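Local coordinates for predicted sugar phosphatases of the HAD superfamily (Cytophaga hutchinsonii, PDB 2HX1), which is probably a magnesium-dependent sugar phosphatase of the haloacid dehalogenase superfamily, at residues I17-F22 with Q47-V52; K79-G84 with S207-F212. All blocks are in the same frame, centred on the assembly; numbering follows the deposited sequence. Where two conformers were deposited one is given.

Interaction 1: residues I17-F22 with Q47-V52; sequences IFFDAF and QDYYIV. With MG (magnesium ion), chain E.
Tyr50 O is gripped twice from the neighbouring strand. Phe19 N donates to Tyr50 O at 2.9 Å, and the CA-H of Phe18 adds a weaker contact. Ile17 O likewise takes Tyr50 N and a contact from the CA-H of Tyr49. Phe19 O takes Val52 N at 2.9 Å. These bonds join two parallel strands, 16-19 and 48-53, in the core of the HAD Rossmann-like sheet. On one face, the Phe18 and Tyr50 rings lie side by side and point the same way, with Phe18 CE1 3.8 Å from Tyr50 CD2. Val52 CG2 meets Phe18 CB, and helix 208-218 packs over this face. On the other face, Tyr49 CB sits at the edge of the Phe19 ring, 4.1 Å from its CE2. Ile17 CG2 lies above one face of that ring, toward its rim, and Thr38 and Leu42 of helix 35-44 also touch Phe19. Just past its strand, 17-22 carries the loop of HAD motif I. Asp20 CG is anti to the backbone N (chi1 174°), which brings OD2 to the metal. Asp20 OD2 and Phe22 O each bind magnesium at 2.0 Å, and Asp233 and three waters complete its shell. Asp20 OD1 accepts from a metal-bound water at 2.7 Å and forms a salt bridge with Lys204. The same lysine donates to Val52 O, tying the ends of both strands together beside the metal.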
ATOM      1  N   ILE A  17      31.912 -16.736   4.444  1.00 21.87           N
ATOM      2  CA  ILE A  17      31.314 -15.426   4.232  1.00 21.28           C
ATOM      3  C   ILE A  17      30.355 -15.522   3.039  1.00 21.79           C
ATOM      4  O   ILE A  17      30.681 -16.142   2.020  1.00 24.19           O
ATOM      5  CB  ILE A  17      32.408 -14.313   3.962  1.00 23.29           C
ATOM      6  CG1 ILE A  17      33.591 -14.453   4.921  1.00 23.12           C
ATOM      7  CG2 ILE A  17      31.830 -12.903   4.094  1.00 20.91           C
ATOM      8  CD1 ILE A  17      33.207 -14.231   6.389  1.00 22.60           C
ATOM      9  N   PHE A  18      29.165 -14.952   3.184  1.00 21.31           N
ATOM     10  CA  PHE A  18      28.287 -14.664   2.045  1.00 22.41           C
ATOM     11  C   PHE A  18      28.326 -13.156   1.765  1.00 22.36           C
ATOM     12  O   PHE A  18      28.042 -12.364   2.641  1.00 19.65           O
ATOM     13  CB  PHE A  18      26.816 -15.073   2.287  1.00 23.39           C
ATOM     14  CG  PHE A  18      26.594 -16.553   2.559  1.00 23.13           C
ATOM     15  CD1 PHE A  18      27.576 -17.500   2.368  1.00 20.76           C
ATOM     16  CD2 PHE A  18      25.340 -16.997   2.956  1.00 27.11           C
ATOM     17  CE1 PHE A  18      27.330 -18.848   2.613  1.00 22.71           C
ATOM     18  CE2 PHE A  18      25.115 -18.344   3.227  1.00 17.16           C
ATOM     19  CZ  PHE A  18      26.101 -19.255   3.025  1.00 22.00           C
ATOM     20  N   PHE A  19      28.718 -12.794   0.542  1.00 20.71           N
ATOM     21  CA  PHE A  19      28.815 -11.409   0.122  1.00 21.37           C
ATOM     22  C   PHE A  19      27.664 -11.072  -0.836  1.00 20.30           C
ATOM     23  O   PHE A  19      27.494 -11.760  -1.813  1.00 19.44           O
ATOM     24  CB  PHE A  19      30.125 -11.172  -0.637  1.00 22.61           C
ATOM     25  CG  PHE A  19      31.373 -11.130   0.229  1.00 23.43           C
ATOM     26  CD1 PHE A  19      31.674 -10.021   0.998  1.00 25.17           C
ATOM     27  CD2 PHE A  19      32.257 -12.171   0.226  1.00 18.94           C
ATOM     28  CE1 PHE A  19      32.807  -9.972   1.757  1.00 27.83           C
ATOM     29  CE2 PHE A  19      33.394 -12.126   0.999  1.00 25.83           C
ATOM     30  CZ  PHE A  19      33.685 -11.026   1.729  1.00 26.84           C
ATOM     31  N   ASP A  20      26.865 -10.049  -0.527  1.00 19.48           N
ATOM     32  CA  ASP A  20      26.110  -9.331  -1.544  1.00 22.20           C
ATOM     33  C   ASP A  20      27.137  -8.636  -2.459  1.00 22.99           C
ATOM     34  O   ASP A  20      28.252  -8.358  -2.005  1.00 21.96           O
ATOM     35  CB  ASP A  20      25.177  -8.306  -0.885  1.00 24.13           C
ATOM     36  CG  ASP A  20      24.459  -7.423  -1.886  1.00 22.83           C
ATOM     37  OD1 ASP A  20      23.960  -7.935  -2.898  1.00 22.32           O
ATOM     38  OD2 ASP A  20      24.397  -6.200  -1.654  1.00 22.89           O
ATOM     39  N   ALA A  21      26.794  -8.383  -3.729  1.00 22.57           N
ATOM     40  CA  ALA A  21      27.769  -7.796  -4.670  1.00 23.56           C
ATOM     41  C   ALA A  21      27.600  -6.277  -4.706  1.00 23.95           C
ATOM     42  O   ALA A  21      28.446  -5.575  -4.194  1.00 23.83           O
ATOM     43  CB  ALA A  21      27.677  -8.400  -6.052  1.00 22.99           C
ATOM     44  N   PHE A  22      26.486  -5.771  -5.233  1.00 23.89           N
ATOM     45  CA  PHE A  22      26.332  -4.330  -5.407  1.00 24.84           C
ATOM     46  C   PHE A  22      26.147  -3.608  -4.068  1.00 24.50           C
ATOM     47  O   PHE A  22      25.330  -4.018  -3.221  1.00 23.99           O
ATOM     48  CB  PHE A  22      25.209  -3.990  -6.399  1.00 26.48           C
ATOM     49  CG  PHE A  22      25.631  -4.050  -7.846  1.00 29.61           C
ATOM     50  CD1 PHE A  22      26.346  -3.009  -8.423  1.00 37.17           C
ATOM     51  CD2 PHE A  22      25.302  -5.150  -8.646  1.00 39.87           C
ATOM     52  CE1 PHE A  22      26.743  -3.068  -9.776  1.00 39.28           C
ATOM     53  CE2 PHE A  22      25.690  -5.207  -9.997  1.00 37.78           C
ATOM     54  CZ  PHE A  22      26.401  -4.163 -10.557  1.00 35.70           C
ATOM     55  N   GLN A  47      39.727 -19.240   4.037  1.00 40.25           N
ATOM     56  CA  GLN A  47      38.325 -19.065   4.418  1.00 38.27           C
ATOM     57  C   GLN A  47      37.442 -19.068   3.182  1.00 32.89           C
ATOM     58  O   GLN A  47      37.695 -18.346   2.200  1.00 31.40           O
ATOM     59  CB  GLN A  47      38.119 -17.783   5.219  1.00 39.18           C
ATOM     60  CG  GLN A  47      38.088 -17.999   6.717  1.00 46.01           C
ATOM     61  CD  GLN A  47      37.912 -16.690   7.463  1.00 55.98           C
ATOM     62  OE1 GLN A  47      36.785 -16.296   7.767  1.00 48.07           O
ATOM     63  NE2 GLN A  47      39.031 -15.992   7.736  1.00 51.28           N
ATOM     64  N   ASP A  48      36.408 -19.888   3.249  1.00 27.19           N
ATOM     65  CA  ASP A  48      35.436 -20.004   2.172  1.00 27.80           C
ATOM     66  C   ASP A  48      34.577 -18.752   2.060  1.00 26.90           C
ATOM     67  O   ASP A  48      34.380 -18.011   3.042  1.00 24.10           O
ATOM     68  CB  ASP A  48      34.551 -21.240   2.387  1.00 26.99           C
ATOM     69  CG  ASP A  48      35.340 -22.535   2.234  1.00 39.65           C
ATOM     70  OD1 ASP A  48      35.848 -22.761   1.112  1.00 44.17           O
ATOM     71  OD2 ASP A  48      35.499 -23.287   3.235  1.00 41.75           O
ATOM     72  N   TYR A  49      34.060 -18.523   0.855  1.00 25.44           N
ATOM     73  CA  TYR A  49      33.099 -17.471   0.654  1.00 24.20           C
ATOM     74  C   TYR A  49      32.235 -17.821  -0.559  1.00 22.33           C
ATOM     75  O   TYR A  49      32.621 -18.652  -1.387  1.00 21.88           O
ATOM     76  CB  TYR A  49      33.823 -16.123   0.455  1.00 28.55           C
ATOM     77  CG  TYR A  49      34.424 -16.050  -0.911  1.00 28.59           C
ATOM     78  CD1 TYR A  49      33.640 -15.700  -2.008  1.00 28.14           C
ATOM     79  CD2 TYR A  49      35.759 -16.407  -1.128  1.00 33.38           C
ATOM     80  CE1 TYR A  49      34.154 -15.694  -3.279  1.00 35.06           C
ATOM     81  CE2 TYR A  49      36.307 -16.388  -2.431  1.00 37.47           C
ATOM     82  CZ  TYR A  49      35.486 -16.031  -3.498  1.00 38.28           C
ATOM     83  OH  TYR A  49      35.951 -16.001  -4.790  1.00 42.23           O
ATOM     84  N   TYR A  50      31.054 -17.207  -0.621  1.00 21.48           N
ATOM     85  CA  TYR A  50      30.204 -17.188  -1.808  1.00 22.14           C
ATOM     86  C   TYR A  50      29.742 -15.776  -2.014  1.00 22.44           C
ATOM     87  O   TYR A  50      29.700 -14.978  -1.061  1.00 23.57           O
ATOM     88  CB  TYR A  50      28.962 -18.047  -1.664  1.00 21.18           C
ATOM     89  CG  TYR A  50      29.222 -19.517  -1.608  1.00 23.81           C
ATOM     90  CD1 TYR A  50      29.372 -20.267  -2.775  1.00 24.85           C
ATOM     91  CD2 TYR A  50      29.307 -20.174  -0.383  1.00 22.64           C
ATOM     92  CE1 TYR A  50      29.614 -21.650  -2.711  1.00 26.68           C
ATOM     93  CE2 TYR A  50      29.551 -21.513  -0.313  1.00 25.43           C
ATOM     94  CZ  TYR A  50      29.705 -22.252  -1.471  1.00 27.13           C
ATOM     95  OH  TYR A  50      29.924 -23.593  -1.357  1.00 27.04           O
ATOM     96  N   ILE A  51      29.365 -15.484  -3.255  1.00 21.58           N
ATOM     97  CA  ILE A  51      28.622 -14.285  -3.584  1.00 20.94           C
ATOM     98  C   ILE A  51      27.173 -14.723  -3.755  1.00 21.44           C
ATOM     99  O   ILE A  51      26.911 -15.667  -4.490  1.00 20.32           O
ATOM    100  CB  ILE A  51      29.180 -13.620  -4.881  1.00 22.91           C
ATOM    101  CG1 ILE A  51      30.593 -13.072  -4.605  1.00 28.27           C
ATOM    102  CG2 ILE A  51      28.223 -12.562  -5.379  1.00 20.55           C
ATOM    103  CD1 ILE A  51      31.355 -12.625  -5.791  1.00 30.14           C
ATOM    104  N   VAL A  52      26.257 -14.064  -3.045  1.00 21.77           N
ATOM    105  CA  VAL A  52      24.840 -14.404  -3.047  1.00 19.78           C
ATOM    106  C   VAL A  52      24.157 -13.109  -3.521  1.00 21.80           C
ATOM    107  O   VAL A  52      24.172 -12.089  -2.823  1.00 21.60           O
ATOM    108  CB  VAL A  52      24.356 -14.808  -1.656  1.00 18.36           C
ATOM    109  CG1 VAL A  52      22.885 -15.095  -1.676  1.00 19.28           C
ATOM    110  CG2 VAL A  52      25.165 -16.000  -1.165  1.00 17.82           C
TER
HETATM  111 MG    MG E 300      23.610  -4.523  -2.309  1.00 20.52          MG
HETATM  112  O   HOH W   1      23.107  -5.595  -3.984  1.00 16.52           O
HETATM  113  O   HOH W   2      21.850  -5.283  -1.337  1.00 20.67           O
HETATM  114  O   HOH W   3      22.812  -2.864  -3.084  1.00 20.47           O

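Interaction 2: residues K79-G84 with S207-F212; sequences KIISSG and SQMFMF
Met209, a selenomethionine in the first turn of helix 208-218, reaches across to Ile81 and to the start of helix 83-94. Its CB and CG both touch Ile81 CG2, with CG at 3.7 Å. The two side chains run alongside each other, in opposite senses. Ile81 was modelled in two conformers, so its distances hold for one of them. Beyond CG, the Met209 chain places SE over the flat face of the peptide between Ser82 and Ser83. SE lies 3.4 Å from both Ser82 C and Ser83 N. That peptide marks the turn from strand to helix. Ser82 is the N-cap there, and its OG accepts from Gly84 N at 3.2 Å and also bonds to Asp55 O. One turn on from Met209, Phe212 comes back to the strand, its CG anti to the backbone N (chi1 177°). Its ring meets Ile81 CG2 obliquely, with CD2 at 4.2 Å, and also touches Met85. Ile81 CG2 is thus shared by Met209 and Phe212. No hydrogen bond crosses between the segments, so here the contact rests on apolar packing and the fit of SE on the peptide, where helix 208-218 lies over the face of strand 80-82.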
ATOM      1  N   LYS A  79      31.402 -19.983  -7.139  1.00 26.57           N
ATOM      2  CA  LYS A  79      31.269 -19.191  -5.920  1.00 29.01           C
ATOM      3  C   LYS A  79      30.099 -18.214  -6.000  1.00 27.17           C
ATOM      4  O   LYS A  79      29.802 -17.544  -5.015  1.00 26.54           O
ATOM      5  CB  LYS A  79      32.547 -18.406  -5.658  1.00 31.32           C
ATOM      6  CG  LYS A  79      33.829 -19.233  -5.720  1.00 40.32           C
ATOM      7  CD  LYS A  79      34.485 -19.501  -4.378  1.00 45.41           C
ATOM      8  CE  LYS A  79      35.950 -19.995  -4.575  1.00 48.91           C
ATOM      9  NZ  LYS A  79      36.810 -19.168  -5.530  1.00 50.40           N
ATOM     10  N   ILE A  80      29.465 -18.125  -7.175  1.00 26.91           N
ATOM     11  CA  ILE A  80      28.362 -17.204  -7.399  1.00 25.90           C
ATOM     12  C   ILE A  80      27.008 -17.919  -7.355  1.00 25.07           C
ATOM     13  O   ILE A  80      26.657 -18.715  -8.236  1.00 23.16           O
ATOM     14  CB  ILE A  80      28.533 -16.434  -8.711  1.00 26.42           C
ATOM     15  CG1 ILE A  80      29.920 -15.757  -8.738  1.00 29.74           C
ATOM     16  CG2 ILE A  80      27.436 -15.385  -8.862  1.00 27.12           C
ATOM     17  CD1 ILE A  80      30.145 -14.792  -9.841  1.00 26.42           C
ATOM     18  N   ILE A  81      26.254 -17.618  -6.316  1.00 24.21           N
ATOM     19  CA  ILE A  81      24.908 -18.137  -6.162  0.70 25.37           C
ATOM     20  C   ILE A  81      23.942 -17.002  -6.464  1.00 25.37           C
ATOM     21  O   ILE A  81      23.917 -16.001  -5.773  1.00 24.17           O
ATOM     22  CB  ILE A  81      24.655 -18.647  -4.728  0.70 25.28           C
ATOM     23  CG1 ILE A  81      25.758 -19.626  -4.279  0.70 25.98           C
ATOM     24  CG2 ILE A  81      23.278 -19.283  -4.664  0.70 18.24           C
ATOM     25  CD1 ILE A  81      25.823 -19.826  -2.736  0.70 28.40           C
ATOM     26  N   SER A  82      23.140 -17.169  -7.501  1.00 25.15           N
ATOM     27  CA  SER A  82      22.340 -16.100  -8.035  1.00 26.08           C
ATOM     28  C   SER A  82      20.880 -16.500  -8.074  1.00 24.72           C
ATOM     29  O   SER A  82      20.570 -17.676  -8.288  1.00 24.37           O
ATOM     30  CB  SER A  82      22.853 -15.883  -9.468  1.00 25.27           C
ATOM     31  OG  SER A  82      21.914 -15.245 -10.292  1.00 32.56           O
ATOM     32  N   SER A  83      19.984 -15.531  -7.968  1.00 23.66           N
ATOM     33  CA  SER A  83      18.555 -15.849  -7.961  1.00 25.11           C
ATOM     34  C   SER A  83      18.105 -16.352  -9.334  1.00 25.43           C
ATOM     35  O   SER A  83      17.104 -17.059  -9.436  1.00 26.30           O
ATOM     36  CB  SER A  83      17.711 -14.673  -7.488  1.00 26.10           C
ATOM     37  OG  SER A  83      17.770 -13.619  -8.404  1.00 25.77           O
ATOM     38  N   GLY A  84      18.864 -16.044 -10.381  1.00 23.63           N
ATOM     39  CA  GLY A  84      18.579 -16.611 -11.699  1.00 25.44           C
ATOM     40  C   GLY A  84      18.595 -18.130 -11.730  1.00 25.56           C
ATOM     41  O   GLY A  84      17.897 -18.751 -12.548  1.00 26.02           O
ATOM     42  N   SER A 207      15.265 -17.633   1.540  1.00 23.05           N
ATOM     43  CA  SER A 207      16.363 -18.402   2.114  1.00 22.92           C
ATOM     44  C   SER A 207      16.847 -19.572   1.255  1.00 23.39           C
ATOM     45  O   SER A 207      17.737 -20.325   1.705  1.00 20.52           O
ATOM     46  CB  SER A 207      15.943 -18.934   3.470  1.00 24.32           C
ATOM     47  OG  SER A 207      14.964 -19.943   3.326  1.00 28.95           O
ATOM     48  N   GLN A 208      16.292 -19.737   0.042  1.00 22.50           N
ATOM     49  CA  GLN A 208      16.678 -20.877  -0.805  1.00 24.65           C
ATOM     50  C   GLN A 208      18.133 -20.850  -1.183  1.00 22.45           C
ATOM     51  O   GLN A 208      18.785 -21.884  -1.157  1.00 23.72           O
ATOM     52  CB  GLN A 208      15.811 -21.021  -2.077  1.00 25.02           C
ATOM     53  CG  GLN A 208      14.331 -21.387  -1.796  1.00 32.28           C
ATOM     54  CD  GLN A 208      13.590 -21.951  -3.021  1.00 31.65           C
ATOM     55  OE1 GLN A 208      13.879 -23.055  -3.465  1.00 49.59           O
ATOM     56  NE2 GLN A 208      12.628 -21.190  -3.559  1.00 32.62           N
HETATM   57  N   MSE A 209      18.658 -19.678  -1.518  1.00 21.88           N
HETATM   58  CA  MSE A 209      20.051 -19.598  -1.965  1.00 22.64           C
HETATM   59  C   MSE A 209      21.005 -19.910  -0.813  1.00 24.45           C
HETATM   60  O   MSE A 209      22.024 -20.655  -1.002  1.00 24.93           O
HETATM   61  CB  MSE A 209      20.370 -18.246  -2.562  1.00 21.09           C
HETATM   62  CG  MSE A 209      19.828 -18.055  -3.972  1.00 26.63           C
HETATM   63 SE   MSE A 209      20.362 -16.321  -4.681  0.70 22.99          SE
HETATM   64  CE  MSE A 209      19.588 -15.070  -3.415  1.00 20.94           C
ATOM     65  N   PHE A 210      20.663 -19.347   0.357  1.00 21.98           N
ATOM     66  CA  PHE A 210      21.399 -19.592   1.595  1.00 22.99           C
ATOM     67  C   PHE A 210      21.421 -21.079   1.869  1.00 21.99           C
ATOM     68  O   PHE A 210      22.447 -21.632   2.193  1.00 25.37           O
ATOM     69  CB  PHE A 210      20.745 -18.915   2.810  1.00 21.77           C
ATOM     70  CG  PHE A 210      20.716 -17.400   2.770  1.00 22.43           C
ATOM     71  CD1 PHE A 210      21.699 -16.663   2.147  1.00 24.60           C
ATOM     72  CD2 PHE A 210      19.682 -16.718   3.394  1.00 25.27           C
ATOM     73  CE1 PHE A 210      21.652 -15.262   2.149  1.00 29.88           C
ATOM     74  CE2 PHE A 210      19.617 -15.343   3.388  1.00 26.57           C
ATOM     75  CZ  PHE A 210      20.610 -14.603   2.767  1.00 25.92           C
HETATM   76  N   MSE A 211      20.278 -21.726   1.745  1.00 22.95           N
HETATM   77  CA  MSE A 211      20.177 -23.145   2.045  1.00 24.31           C
HETATM   78  C   MSE A 211      21.052 -24.000   1.098  1.00 26.57           C
HETATM   79  O   MSE A 211      21.637 -25.007   1.492  1.00 28.53           O
HETATM   80  CB  MSE A 211      18.707 -23.565   1.974  1.00 24.49           C
HETATM   81  CG  MSE A 211      18.468 -25.003   2.368  1.00 32.95           C
HETATM   82 SE   MSE A 211      19.216 -25.550   4.159  0.70 42.38          SE
HETATM   83  CE  MSE A 211      17.750 -25.073   5.469  1.00 43.16           C
ATOM     84  N   PHE A 212      21.112 -23.592  -0.160  1.00 26.74           N
ATOM     85  CA  PHE A 212      21.936 -24.256  -1.167  1.00 25.24           C
ATOM     86  C   PHE A 212      23.435 -24.181  -0.807  1.00 23.87           C
ATOM     87  O   PHE A 212      24.136 -25.192  -0.801  1.00 20.54           O
ATOM     88  CB  PHE A 212      21.636 -23.642  -2.552  1.00 26.82           C
ATOM     89  CG  PHE A 212      22.484 -24.194  -3.638  1.00 30.01           C
ATOM     90  CD1 PHE A 212      22.249 -25.455  -4.135  1.00 37.38           C
ATOM     91  CD2 PHE A 212      23.558 -23.471  -4.127  1.00 36.50           C
ATOM     92  CE1 PHE A 212      23.060 -25.976  -5.133  1.00 37.82           C
ATOM     93  CE2 PHE A 212      24.387 -23.991  -5.099  1.00 33.39           C
ATOM     94  CZ  PHE A 212      24.140 -25.229  -5.613  1.00 36.69           C
TER

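How the interactions relate
The centres of the two interactions lie about 10 Å apart, on the same parallel sheet. Along the chain, interaction 1 closes before 79-84 begins. Strand 48-53 joins them: Ile51 probably hydrogen-bonds to Lys79, just before strand 80-82, and to Ile81 within it, the outermost strand of the sheet in this chain. Helix 208-218 links them a second time, packing over Phe18, Tyr50 and Val52 and over Ile81. Between 84 and 207 the chain builds a second sheet of five strands, consistent with a cap domain inserted into the HAD core. Interaction 2 therefore brings the core on both sides of that insertion together, with the Met209 side chain about 11 Å from the magnesium ion of interaction 1.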